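Local coordinates for putative sugar binding protein (Bacteroides vulgatus ATCC 8482, PDB 3KEZ) that probably binds sugars at the bacterial outer membrane as a SusD-family protein, with a calcium ion bound in its structure, at residues R123-F128 and M199-R204; E168-I173 and Y206-E211; Y274-S277 and D283-I286; I305-K310 and Y315-Q320. All blocks are in the same frame, centred on the assembly; numbering follows the deposited sequence. Where two conformers were deposited one is given.

Overall arrangement
Contacts 1 and 2 form a helical cluster; contacts 3 and 4 form a second one of short strands and turns, with centres 26 to 34 Å apart between the clusters. Along the chain, contacts 1 and 2 interlock: helix 109-134 and helix 166-183 pack in turn against successive parts of helix 195-209. Their centres lie 9 Å apart, and F128 of contact 1 packs on Y170 and Y208 of contact 2. Contacts 3 and 4 follow in series, their centres about 8 Å apart, where I286 packs on V316 and joins strand 284-286 to the hairpin 306-309/313-316. The calcium ion lies about 9 Å from the Q320 side chain of contact 4.

Contact 1: residues R123-F128 and M199-R204; sequences RGMALF and MTLLSR
M125 and F128 on helix 109-134 and L201 and R204 on helix 195-209 all extend CG trans to the backbone nitrogen, chi1 near 180°, which carries these side chains up to one another between the helices. L201 crosses M125, a selenomethionine, at about a right angle: its CD2 branch rests 3.5 Å from M125 CB, and the bend at the selenium brings M125 CE to within 3.8 Å of the same L201 CD2. The other branch, L201 CD1, turns to F128 and lies 4.2 Å from F128 CD2; it also sits 3.6 Å above the R204 guanidinium plane, over its rim. The R204 and F128 side chains cross at about a right angle, R204 CD 4.0 Å from F128 CE2, with the guanidinium plane turned 47° from the ring. The salt bridge from R204 NE to E339 probably offsets the charge in this buried setting, and perhaps also eases the nearness of the like-charged R132. The two segments run roughly parallel, 32° apart, with axes 11.0 Å from each other. Around them, helix 80-96 covers A126, helix 166-183 reaches L127 and F128, and helix 212-229 packs on T200 and S203.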
loop_
_atom_site.group_PDB
_atom_site.type_symbol
_atom_site.label_atom_id
_atom_site.label_comp_id
_atom_site.label_asym_id
_atom_site.label_seq_id
_atom_site.Cartn_x
_atom_site.Cartn_y
_atom_site.Cartn_z
ATOM N N ARG A 123 -4.056 4.962 12.110
ATOM C CA ARG A 123 -3.518 6.321 12.096
ATOM C C ARG A 123 -2.106 6.362 11.515
ATOM O O ARG A 123 -1.779 7.285 10.783
ATOM C CB ARG A 123 -3.543 6.976 13.482
ATOM C CG ARG A 123 -3.228 8.482 13.441
ATOM C CD ARG A 123 -3.565 9.133 14.779
ATOM N NE ARG A 123 -2.654 8.689 15.834
ATOM C CZ ARG A 123 -2.723 9.040 17.121
ATOM N NH1 ARG A 123 -3.680 9.865 17.551
ATOM N NH2 ARG A 123 -1.809 8.577 17.973
ATOM N N GLY A 124 -1.272 5.379 11.880
ATOM C CA GLY A 124 0.082 5.270 11.341
ATOM C C GLY A 124 0.087 5.050 9.829
ATOM O O GLY A 124 0.848 5.693 9.106
HETATM N N MSE A 125 -0.755 4.118 9.368
HETATM C CA MSE A 125 -0.942 3.867 7.953
HETATM C C MSE A 125 -1.365 5.115 7.226
HETATM O O MSE A 125 -0.818 5.450 6.159
HETATM C CB MSE A 125 -1.974 2.760 7.735
HETATM C CG MSE A 125 -2.198 2.418 6.290
HETATM SE SE MSE A 125 -3.700 1.165 6.166
HETATM C CE MSE A 125 -3.039 -0.233 7.362
ATOM N N ALA A 126 -2.370 5.784 7.760
ATOM C CA ALA A 126 -2.940 6.941 7.046
ATOM C C ALA A 126 -1.923 8.089 6.978
ATOM O O ALA A 126 -1.782 8.741 5.925
ATOM C CB ALA A 126 -4.254 7.397 7.701
ATOM N N LEU A 127 -1.212 8.344 8.085
ATOM C CA LEU A 127 -0.215 9.411 8.085
ATOM C C LEU A 127 0.976 9.008 7.186
ATOM O O LEU A 127 1.521 9.853 6.486
ATOM C CB LEU A 127 0.251 9.798 9.494
ATOM C CG LEU A 127 1.319 10.922 9.652
ATOM C CD1 LEU A 127 0.859 12.175 8.957
ATOM C CD2 LEU A 127 1.592 11.161 11.158
ATOM N N PHE A 128 1.329 7.725 7.153
ATOM C CA PHE A 128 2.383 7.246 6.229
ATOM C C PHE A 128 1.985 7.522 4.770
ATOM O O PHE A 128 2.789 8.050 3.989
ATOM C CB PHE A 128 2.689 5.764 6.468
ATOM C CG PHE A 128 3.732 5.181 5.537
ATOM C CD1 PHE A 128 5.025 5.663 5.516
ATOM C CD2 PHE A 128 3.424 4.091 4.711
ATOM C CE1 PHE A 128 5.995 5.069 4.698
ATOM C CE2 PHE A 128 4.366 3.536 3.893
ATOM C CZ PHE A 128 5.651 3.992 3.902
HETATM N N MSE A 199 2.796 -5.187 11.939
HETATM C CA MSE A 199 4.249 -5.430 11.952
HETATM C C MSE A 199 4.834 -5.374 10.526
HETATM O O MSE A 199 5.929 -4.866 10.304
HETATM C CB MSE A 199 4.590 -6.759 12.590
HETATM C CG MSE A 199 4.443 -6.832 14.028
HETATM SE SE MSE A 199 5.237 -8.487 14.690
HETATM C CE MSE A 199 4.950 -8.191 16.610
ATOM N N THR A 200 4.109 -5.924 9.561
ATOM C CA THR A 200 4.564 -5.901 8.169
ATOM C C THR A 200 4.632 -4.469 7.663
ATOM O O THR A 200 5.647 -4.069 7.107
ATOM C CB THR A 200 3.672 -6.756 7.267
ATOM O OG1 THR A 200 3.701 -8.099 7.730
ATOM C CG2 THR A 200 4.121 -6.724 5.836
ATOM N N LEU A 201 3.597 -3.671 7.924
ATOM C CA LEU A 201 3.591 -2.240 7.489
ATOM C C LEU A 201 4.741 -1.527 8.192
ATOM O O LEU A 201 5.507 -0.826 7.556
ATOM C CB LEU A 201 2.281 -1.537 7.793
ATOM C CG LEU A 201 2.104 -0.073 7.389
ATOM C CD1 LEU A 201 2.535 0.131 5.927
ATOM C CD2 LEU A 201 0.654 0.398 7.613
ATOM N N LEU A 202 4.905 -1.789 9.491
ATOM C CA LEU A 202 5.940 -1.096 10.254
ATOM C C LEU A 202 7.334 -1.431 9.663
ATOM O O LEU A 202 8.164 -0.537 9.545
ATOM C CB LEU A 202 5.868 -1.419 11.748
ATOM C CG LEU A 202 6.982 -0.796 12.607
ATOM C CD1 LEU A 202 7.170 0.714 12.299
ATOM C CD2 LEU A 202 6.706 -1.028 14.078
ATOM N N SER A 203 7.538 -2.688 9.258
ATOM C CA SER A 203 8.773 -3.071 8.577
ATOM C C SER A 203 9.008 -2.297 7.298
ATOM O O SER A 203 10.121 -1.904 7.005
ATOM C CB SER A 203 8.871 -4.615 8.334
ATOM O OG SER A 203 8.114 -5.056 7.211
ATOM N N ARG A 204 7.949 -2.064 6.540
ATOM C CA ARG A 204 8.047 -1.225 5.348
ATOM C C ARG A 204 8.450 0.187 5.730
ATOM O O ARG A 204 9.340 0.796 5.096
ATOM C CB ARG A 204 6.695 -1.225 4.577
ATOM C CG ARG A 204 6.813 -0.535 3.199
ATOM C CD ARG A 204 5.474 -0.097 2.682
ATOM N NE ARG A 204 4.521 -1.178 2.604
ATOM C CZ ARG A 204 3.215 -0.999 2.427
ATOM N NH1 ARG A 204 2.709 0.210 2.337
ATOM N NH2 ARG A 204 2.398 -2.021 2.360
#

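Contact 2: residues E168-I173 and Y206-E211; sequences ECYTEI and YLYKGE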
loop_
_atom_site.group_PDB
_atom_site.type_symbol
_atom_site.label_atom_id
_atom_site.label_comp_id
_atom_site.label_asym_id
_atom_site.label_seq_id
_atom_site.Cartn_x
_atom_site.Cartn_y
_atom_site.Cartn_z
ATOM N N GLU A 168 9.380 14.408 11.346
ATOM C CA GLU A 168 8.428 14.462 12.457
ATOM C C GLU A 168 7.280 13.511 12.216
ATOM O O GLU A 168 6.817 12.823 13.142
ATOM C CB GLU A 168 7.882 15.891 12.682
ATOM C CG GLU A 168 8.959 16.793 13.160
ATOM C CD GLU A 168 8.583 18.253 13.152
ATOM O OE1 GLU A 168 7.795 18.728 12.310
ATOM O OE2 GLU A 168 9.131 18.918 14.006
ATOM N N CYS A 169 6.837 13.451 10.965
ATOM C CA CYS A 169 5.769 12.530 10.595
ATOM C C CYS A 169 6.156 11.071 10.828
ATOM O O CYS A 169 5.341 10.295 11.342
ATOM C CB CYS A 169 5.308 12.740 9.150
ATOM S SG CYS A 169 4.440 14.299 8.881
ATOM N N TYR A 170 7.376 10.698 10.439
ATOM C CA TYR A 170 7.860 9.326 10.638
ATOM C C TYR A 170 7.918 8.977 12.119
ATOM O O TYR A 170 7.627 7.826 12.510
ATOM C CB TYR A 170 9.239 9.111 9.967
ATOM C CG TYR A 170 9.152 8.609 8.532
ATOM C CD1 TYR A 170 8.821 9.462 7.472
ATOM C CD2 TYR A 170 9.382 7.257 8.246
ATOM C CE1 TYR A 170 8.737 8.979 6.137
ATOM C CE2 TYR A 170 9.281 6.760 6.931
ATOM C CZ TYR A 170 8.965 7.622 5.884
ATOM O OH TYR A 170 8.882 7.076 4.628
ATOM N N THR A 171 8.322 9.950 12.946
ATOM C CA THR A 171 8.327 9.725 14.392
ATOM C C THR A 171 6.943 9.267 14.863
ATOM O O THR A 171 6.838 8.304 15.610
ATOM C CB THR A 171 8.806 10.970 15.140
ATOM O OG1 THR A 171 10.154 11.252 14.725
ATOM C CG2 THR A 171 8.757 10.774 16.621
ATOM N N GLU A 172 5.901 9.949 14.378
ATOM C CA GLU A 172 4.498 9.661 14.750
ATOM C C GLU A 172 4.021 8.344 14.160
ATOM O O GLU A 172 3.346 7.557 14.857
ATOM C CB GLU A 172 3.566 10.799 14.315
ATOM C CG GLU A 172 3.735 12.109 15.030
ATOM C CD GLU A 172 3.871 11.973 16.554
ATOM O OE1 GLU A 172 3.063 11.266 17.191
ATOM O OE2 GLU A 172 4.821 12.549 17.105
ATOM N N ILE A 173 4.375 8.102 12.893
ATOM C CA ILE A 173 4.009 6.889 12.168
ATOM C C ILE A 173 4.565 5.689 12.920
ATOM O O ILE A 173 3.828 4.765 13.255
ATOM C CB ILE A 173 4.507 6.868 10.711
ATOM C CG1 ILE A 173 3.792 7.968 9.900
ATOM C CG2 ILE A 173 4.264 5.454 10.084
ATOM C CD1 ILE A 173 4.530 8.486 8.605
ATOM N N TYR A 206 10.052 1.269 8.336
ATOM C CA TYR A 206 11.478 1.262 8.668
ATOM C C TYR A 206 12.397 1.215 7.447
ATOM O O TYR A 206 13.484 1.828 7.458
ATOM C CB TYR A 206 11.795 0.125 9.640
ATOM C CG TYR A 206 11.339 0.328 11.103
ATOM C CD1 TYR A 206 11.681 1.478 11.813
ATOM C CD2 TYR A 206 10.734 -0.706 11.811
ATOM C CE1 TYR A 206 11.348 1.637 13.131
ATOM C CE2 TYR A 206 10.410 -0.565 13.184
ATOM C CZ TYR A 206 10.734 0.605 13.814
ATOM O OH TYR A 206 10.450 0.781 15.107
ATOM N N LEU A 207 12.026 0.461 6.408
ATOM C CA LEU A 207 12.871 0.420 5.178
ATOM C C LEU A 207 12.929 1.788 4.566
ATOM O O LEU A 207 14.008 2.279 4.182
ATOM C CB LEU A 207 12.321 -0.581 4.141
ATOM C CG LEU A 207 12.373 -2.057 4.480
ATOM C CD1 LEU A 207 11.636 -2.912 3.460
ATOM C CD2 LEU A 207 13.837 -2.435 4.605
ATOM N N TYR A 208 11.778 2.433 4.451
ATOM C CA TYR A 208 11.737 3.812 3.849
ATOM C C TYR A 208 12.592 4.809 4.594
ATOM O O TYR A 208 13.136 5.730 3.997
ATOM C CB TYR A 208 10.316 4.400 3.840
ATOM C CG TYR A 208 9.388 3.959 2.737
ATOM C CD1 TYR A 208 9.167 2.628 2.477
ATOM C CD2 TYR A 208 8.712 4.883 1.967
ATOM C CE1 TYR A 208 8.304 2.230 1.503
ATOM C CE2 TYR A 208 7.831 4.479 0.966
ATOM C CZ TYR A 208 7.616 3.157 0.755
ATOM O OH TYR A 208 6.717 2.725 -0.204
ATOM N N LYS A 209 12.666 4.655 5.909
ATOM C CA LYS A 209 13.524 5.475 6.751
ATOM C C LYS A 209 14.980 5.041 6.789
ATOM O O LYS A 209 15.785 5.732 7.343
ATOM C CB LYS A 209 12.942 5.536 8.182
ATOM C CG LYS A 209 13.504 6.583 9.068
ATOM C CD LYS A 209 12.796 6.604 10.382
ATOM C CE LYS A 209 13.357 7.677 11.277
ATOM N NZ LYS A 209 14.313 7.104 12.172
ATOM N N GLY A 210 15.328 3.902 6.203
ATOM C CA GLY A 210 16.699 3.402 6.303
ATOM C C GLY A 210 17.060 2.781 7.629
ATOM O O GLY A 210 18.244 2.664 7.942
ATOM N N GLU A 211 16.059 2.393 8.421
ATOM C CA GLU A 211 16.301 1.712 9.715
ATOM C C GLU A 211 16.241 0.196 9.513
ATOM O O GLU A 211 15.280 -0.460 9.902
ATOM C CB GLU A 211 15.298 2.206 10.771
ATOM C CG GLU A 211 15.536 3.714 11.023
ATOM C CD GLU A 211 15.166 4.221 12.397
ATOM O OE1 GLU A 211 14.150 3.801 12.991
ATOM O OE2 GLU A 211 15.908 5.104 12.873
#
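Y170 of helix 166-183 reaches across to Y208 and K209 in the last turn of helix 195-209, which closes in a Schellman motif. G210 leaves the helix with positive phi, and two backbone bonds run back into that turn, from E211 N to Y206 O (2.8 Å) and from G210 N to L207 O (2.9 Å); E211 then stands at the N-cap of the following helix 212-229. The packing across the contact is carried by the Y170 side chain. It crosses Y208 at about a right angle, and Y208 CB lies at the edge of the Y170 ring, near its plane, only 3.1 Å from Y170 OH. K209 slides past the same ring in the opposite direction, its CB 4.0 Å and its CD 4.1 Å from Y170 CD2. Without the ring of Y170, as with an alanine in its place, Y208 CB and the K209 methylenes would probably lose their aromatic partner and a gap would open between the helices. Among the aromatics, the Y208 ring meets F128 edge to face, Y170 also packs on F128, and the Y170 ring meets Y138. The polar interactions involve the ends of the Y208 and K209 side chains: Y208 OH bonds to R132, while K209, extended as far as CE, bends at its last torsion (chi4 -97°) and brings NZ to 2.7 Å from E211 OE2 in a salt bridge.

Contact 3: residues Y274-S277 and D283-I286; sequences YLNS and DMCI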
loop_
_atom_site.group_PDB
_atom_site.type_symbol
_atom_site.label_atom_id
_atom_site.label_comp_id
_atom_site.label_asym_id
_atom_site.label_seq_id
_atom_site.Cartn_x
_atom_site.Cartn_y
_atom_site.Cartn_z
ATOM N N TYR A 274 -12.547 -3.066 -11.082
ATOM C CA TYR A 274 -13.059 -2.562 -12.360
ATOM C C TYR A 274 -11.975 -1.843 -13.185
ATOM O O TYR A 274 -12.026 -1.855 -14.411
ATOM C CB TYR A 274 -14.243 -1.638 -12.123
ATOM C CG TYR A 274 -15.322 -1.692 -13.174
ATOM C CD1 TYR A 274 -16.236 -2.744 -13.226
ATOM C CD2 TYR A 274 -15.453 -0.664 -14.098
ATOM C CE1 TYR A 274 -17.252 -2.769 -14.206
ATOM C CE2 TYR A 274 -16.452 -0.692 -15.068
ATOM C CZ TYR A 274 -17.345 -1.730 -15.109
ATOM O OH TYR A 274 -18.317 -1.704 -16.070
ATOM N N LEU A 275 -10.989 -1.215 -12.543
ATOM C CA LEU A 275 -9.965 -0.500 -13.336
ATOM C C LEU A 275 -9.006 -1.479 -14.022
ATOM O O LEU A 275 -8.546 -1.231 -15.141
ATOM C CB LEU A 275 -9.178 0.494 -12.481
ATOM C CG LEU A 275 -9.979 1.646 -11.850
ATOM C CD1 LEU A 275 -9.112 2.355 -10.817
ATOM C CD2 LEU A 275 -10.476 2.588 -12.920
ATOM N N ASN A 276 -8.768 -2.626 -13.386
ATOM C CA ASN A 276 -7.719 -3.550 -13.852
ATOM C C ASN A 276 -8.305 -4.703 -14.619
ATOM O O ASN A 276 -8.022 -5.843 -14.309
ATOM C CB ASN A 276 -6.919 -4.070 -12.634
ATOM C CG ASN A 276 -5.966 -3.012 -12.066
ATOM O OD1 ASN A 276 -4.777 -3.000 -12.417
ATOM N ND2 ASN A 276 -6.486 -2.114 -11.191
ATOM N N SER A 277 -9.174 -4.413 -15.588
ATOM C CA SER A 277 -9.882 -5.470 -16.308
ATOM C C SER A 277 -10.400 -4.947 -17.624
ATOM O O SER A 277 -10.863 -3.814 -17.710
ATOM C CB SER A 277 -11.080 -6.018 -15.507
ATOM O OG SER A 277 -11.964 -6.766 -16.342
ATOM N N ASP A 283 -8.469 0.471 -17.773
ATOM C CA ASP A 283 -7.960 1.766 -17.328
ATOM C C ASP A 283 -6.446 1.742 -17.165
ATOM O O ASP A 283 -5.751 2.653 -17.612
ATOM C CB ASP A 283 -8.635 2.178 -16.034
ATOM C CG ASP A 283 -8.595 3.666 -15.819
ATOM O OD1 ASP A 283 -7.604 4.133 -15.214
ATOM O OD2 ASP A 283 -9.531 4.360 -16.301
HETATM N N MSE A 284 -5.934 0.702 -16.521
HETATM C CA MSE A 284 -4.500 0.613 -16.277
HETATM C C MSE A 284 -3.996 -0.796 -16.600
HETATM O O MSE A 284 -4.664 -1.789 -16.280
HETATM C CB MSE A 284 -4.185 1.032 -14.844
HETATM C CG MSE A 284 -4.893 0.213 -13.783
HETATM SE SE MSE A 284 -4.655 0.795 -11.926
HETATM C CE MSE A 284 -2.930 0.070 -11.539
ATOM N N CYS A 285 -2.845 -0.876 -17.288
ATOM C CA CYS A 285 -2.280 -2.165 -17.725
ATOM C C CYS A 285 -0.777 -2.216 -17.415
ATOM O O CYS A 285 -0.181 -1.212 -16.979
ATOM C CB CYS A 285 -2.488 -2.335 -19.221
ATOM S SG CYS A 285 -1.671 -1.052 -20.195
ATOM N N ILE A 286 -0.156 -3.370 -17.645
ATOM C CA ILE A 286 1.293 -3.464 -17.474
ATOM C C ILE A 286 1.992 -2.782 -18.653
ATOM O O ILE A 286 1.443 -2.707 -19.739
ATOM C CB ILE A 286 1.802 -4.900 -17.339
ATOM C CG1 ILE A 286 1.631 -5.683 -18.634
ATOM C CG2 ILE A 286 1.175 -5.612 -16.124
ATOM C CD1 ILE A 286 2.091 -7.136 -18.533
HETATM O O HOH W 1 -4.293 -4.019 -14.797
#
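L275 and D283 lie side by side with their side chains pointing the same way, and L275 CD2 lies 3.6 Å from D283 CG. A backbone bond accompanies this pairing: D283 N donates to L275 O at 3.1 Å, in the carbonyl plane. The D283 carboxylate is held from outside the pair, OD2 by R63 N and OD1 by T64. The next two residues meet at a slant. M284, a selenomethionine, carries CG between its backbone nitrogen and carbonyl carbon (chi1 58°), which takes the chain obliquely past the N276 amide, with CG 3.5 Å from N276 OD1 and the selenium 3.5 Å from N276 ND2. A water donates to both N276 OD1 (2.6 Å) and M284 O (2.7 Å), while N276 ND2 bonds to M272 O in the preceding helical turn. A leucine in place of N276 would probably leave the water without one acceptor and M272 O without its side-chain donor. Y46 of helix 43-50 packs on both L275 and M284. The arrangement is a short helix-loop-strand connection of this SusD-family fold: helix 272-275 ends against the start of strand 284-286, which pairs antiparallel with strand 55-57.

Contact 4: residues I305-K310 and Y315-Q320; sequences ILSFDK and YVNKYQ
S307 and Y315 face each other as an antiparallel hydrogen-bonded pair: S307 N donates to Y315 O at 2.8 Å, and Y315 N returns to S307 O at 2.7 Å, both bonds almost straight at hydrogen. A third backbone bond, from N317 N to I305 O (2.7 Å), arrives nearly along the C=O axis and extends the pairing past the last strand residue. Between them, L306 CA makes a CA-H...O contact with Y315 O. These bonds join the arms of a beta hairpin, strands 306-309 and 313-316, with L306 and V316 as the non-hydrogen-bonded pair. At N317 the second arm turns through an inverse gamma turn, and Q320 NE2 donates to N317 O, the carbonyl lying close to the Q320 amide plane. In the apolar contacts, I305 lies alongside V316, and a chi1 of 60° points its CG1 branch so that CD1 rests 3.9 Å from V316 CG1. I286 of strand 284-286 packs on both L306 and V316. On the face of S307 and Y315, D309 CB meets the edge of the Y315 ring, 4.1 Å from CE2. In one of its two conformers, and so less surely, S307 OG sits 3.2 Å from N317 CB. D309 and Y315 share a water that accepts from Y315 OH (2.7 Å) and donates to D309 OD2 (2.8 Å). Beyond the turn, K318 NZ bonds to V393 O and E395.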
loop_
_atom_site.group_PDB
_atom_site.type_symbol
_atom_site.label_atom_id
_atom_site.label_comp_id
_atom_site.label_asym_id
_atom_site.label_seq_id
_atom_site.Cartn_x
_atom_site.Cartn_y
_atom_site.Cartn_z
ATOM N N ILE A 305 -1.468 -14.602 -13.715
ATOM C CA ILE A 305 -2.434 -13.625 -13.220
ATOM C C ILE A 305 -2.540 -12.420 -14.146
ATOM O O ILE A 305 -3.073 -11.385 -13.758
ATOM C CB ILE A 305 -2.199 -13.185 -11.742
ATOM C CG1 ILE A 305 -0.827 -12.535 -11.492
ATOM C CG2 ILE A 305 -2.477 -14.354 -10.785
ATOM C CD1 ILE A 305 -0.627 -11.198 -12.235
ATOM N N LEU A 306 -2.033 -12.573 -15.359
ATOM C CA LEU A 306 -2.177 -11.585 -16.398
ATOM C C LEU A 306 -3.387 -11.974 -17.238
ATOM O O LEU A 306 -3.561 -13.125 -17.600
ATOM C CB LEU A 306 -0.912 -11.519 -17.259
ATOM C CG LEU A 306 0.427 -11.070 -16.628
ATOM C CD1 LEU A 306 1.443 -10.925 -17.788
ATOM C CD2 LEU A 306 0.240 -9.760 -15.775
ATOM N N SER A 307 -4.230 -10.989 -17.509
ATOM C CA SER A 307 -5.427 -11.147 -18.343
ATOM C C SER A 307 -5.212 -10.333 -19.596
ATOM O O SER A 307 -5.059 -9.117 -19.547
ATOM C CB SER A 307 -6.688 -10.645 -17.651
ATOM O OG SER A 307 -7.102 -11.530 -16.644
ATOM N N PHE A 308 -5.167 -11.010 -20.740
ATOM C CA PHE A 308 -4.840 -10.357 -22.006
ATOM C C PHE A 308 -6.099 -9.988 -22.793
ATOM O O PHE A 308 -6.949 -10.835 -23.055
ATOM C CB PHE A 308 -3.972 -11.261 -22.884
ATOM C CG PHE A 308 -2.628 -11.541 -22.308
ATOM C CD1 PHE A 308 -2.456 -12.571 -21.407
ATOM C CD2 PHE A 308 -1.532 -10.759 -22.655
ATOM C CE1 PHE A 308 -1.217 -12.823 -20.853
ATOM C CE2 PHE A 308 -0.289 -10.995 -22.089
ATOM C CZ PHE A 308 -0.126 -12.031 -21.206
ATOM N N ASP A 309 -6.203 -8.712 -23.154
ATOM C CA ASP A 309 -7.206 -8.232 -24.081
ATOM C C ASP A 309 -6.700 -8.523 -25.473
ATOM O O ASP A 309 -5.927 -7.741 -26.013
ATOM C CB ASP A 309 -7.382 -6.724 -23.922
ATOM C CG ASP A 309 -8.385 -6.167 -24.891
ATOM O OD1 ASP A 309 -9.161 -6.979 -25.385
ATOM O OD2 ASP A 309 -8.353 -4.957 -25.189
ATOM N N LYS A 310 -7.143 -9.642 -26.053
ATOM C CA LYS A 310 -6.670 -10.096 -27.359
ATOM C C LYS A 310 -5.133 -10.106 -27.363
ATOM O O LYS A 310 -4.552 -10.700 -26.465
ATOM C CB LYS A 310 -7.274 -9.258 -28.493
ATOM C CG LYS A 310 -8.828 -9.272 -28.569
ATOM C CD LYS A 310 -9.393 -10.706 -28.420
ATOM C CE LYS A 310 -10.872 -10.826 -28.791
ATOM N NZ LYS A 310 -11.671 -9.797 -28.099
ATOM N N TYR A 315 -3.748 -6.986 -18.453
ATOM C CA TYR A 315 -4.196 -6.462 -17.175
ATOM C C TYR A 315 -3.716 -7.363 -16.039
ATOM O O TYR A 315 -3.504 -8.557 -16.240
ATOM C CB TYR A 315 -5.727 -6.364 -17.173
ATOM C CG TYR A 315 -6.190 -5.339 -18.170
ATOM C CD1 TYR A 315 -6.318 -4.022 -17.794
ATOM C CD2 TYR A 315 -6.369 -5.661 -19.520
ATOM C CE1 TYR A 315 -6.644 -3.058 -18.693
ATOM C CE2 TYR A 315 -6.722 -4.691 -20.445
ATOM C CZ TYR A 315 -6.868 -3.388 -20.007
ATOM O OH TYR A 315 -7.217 -2.394 -20.849
ATOM N N VAL A 316 -3.532 -6.787 -14.855
ATOM C CA VAL A 316 -3.146 -7.566 -13.693
ATOM C C VAL A 316 -4.415 -8.047 -13.006
ATOM O O VAL A 316 -5.148 -7.281 -12.404
ATOM C CB VAL A 316 -2.268 -6.768 -12.738
ATOM C CG1 VAL A 316 -1.897 -7.599 -11.492
ATOM C CG2 VAL A 316 -1.006 -6.285 -13.491
ATOM N N ASN A 317 -4.661 -9.342 -13.097
ATOM C CA ASN A 317 -5.912 -9.950 -12.652
ATOM C C ASN A 317 -5.823 -10.405 -11.195
ATOM O O ASN A 317 -6.143 -11.565 -10.860
ATOM C CB ASN A 317 -6.241 -11.152 -13.569
ATOM C CG ASN A 317 -7.692 -11.580 -13.477
ATOM O OD1 ASN A 317 -8.565 -10.735 -13.349
ATOM N ND2 ASN A 317 -7.952 -12.894 -13.522
ATOM N N LYS A 318 -5.419 -9.494 -10.320
ATOM C CA LYS A 318 -5.321 -9.796 -8.879
ATOM C C LYS A 318 -6.599 -9.499 -8.120
ATOM O O LYS A 318 -6.806 -10.000 -7.020
ATOM C CB LYS A 318 -4.173 -9.011 -8.235
ATOM C CG LYS A 318 -2.811 -9.440 -8.739
ATOM C CD LYS A 318 -1.660 -8.628 -8.128
ATOM C CE LYS A 318 -0.328 -9.345 -8.292
ATOM N NZ LYS A 318 0.837 -8.600 -7.661
ATOM N N TYR A 319 -7.415 -8.635 -8.690
ATOM C CA TYR A 319 -8.674 -8.249 -8.077
ATOM C C TYR A 319 -9.773 -9.155 -8.619
ATOM O O TYR A 319 -10.547 -8.791 -9.499
ATOM C CB TYR A 319 -8.910 -6.779 -8.352
ATOM C CG TYR A 319 -7.774 -5.991 -7.740
ATOM C CD1 TYR A 319 -7.748 -5.711 -6.365
ATOM C CD2 TYR A 319 -6.673 -5.600 -8.504
ATOM C CE1 TYR A 319 -6.666 -5.047 -5.783
ATOM C CE2 TYR A 319 -5.575 -4.934 -7.920
ATOM C CZ TYR A 319 -5.588 -4.647 -6.580
ATOM O OH TYR A 319 -4.517 -3.958 -6.047
ATOM N N GLN A 320 -9.795 -10.365 -8.074
ATOM C CA GLN A 320 -10.695 -11.422 -8.537
ATOM C C GLN A 320 -11.917 -11.378 -7.640
ATOM O O GLN A 320 -11.802 -11.362 -6.427
ATOM C CB GLN A 320 -9.993 -12.799 -8.501
ATOM C CG GLN A 320 -8.768 -12.837 -9.456
ATOM C CD GLN A 320 -7.981 -14.121 -9.417
ATOM O OE1 GLN A 320 -8.392 -15.070 -8.766
ATOM N NE2 GLN A 320 -6.829 -14.161 -10.134
HETATM O O HOH W 2 -7.974 -8.544 -15.048
HETATM O O HOH W 3 -8.501 -3.161 -23.071
#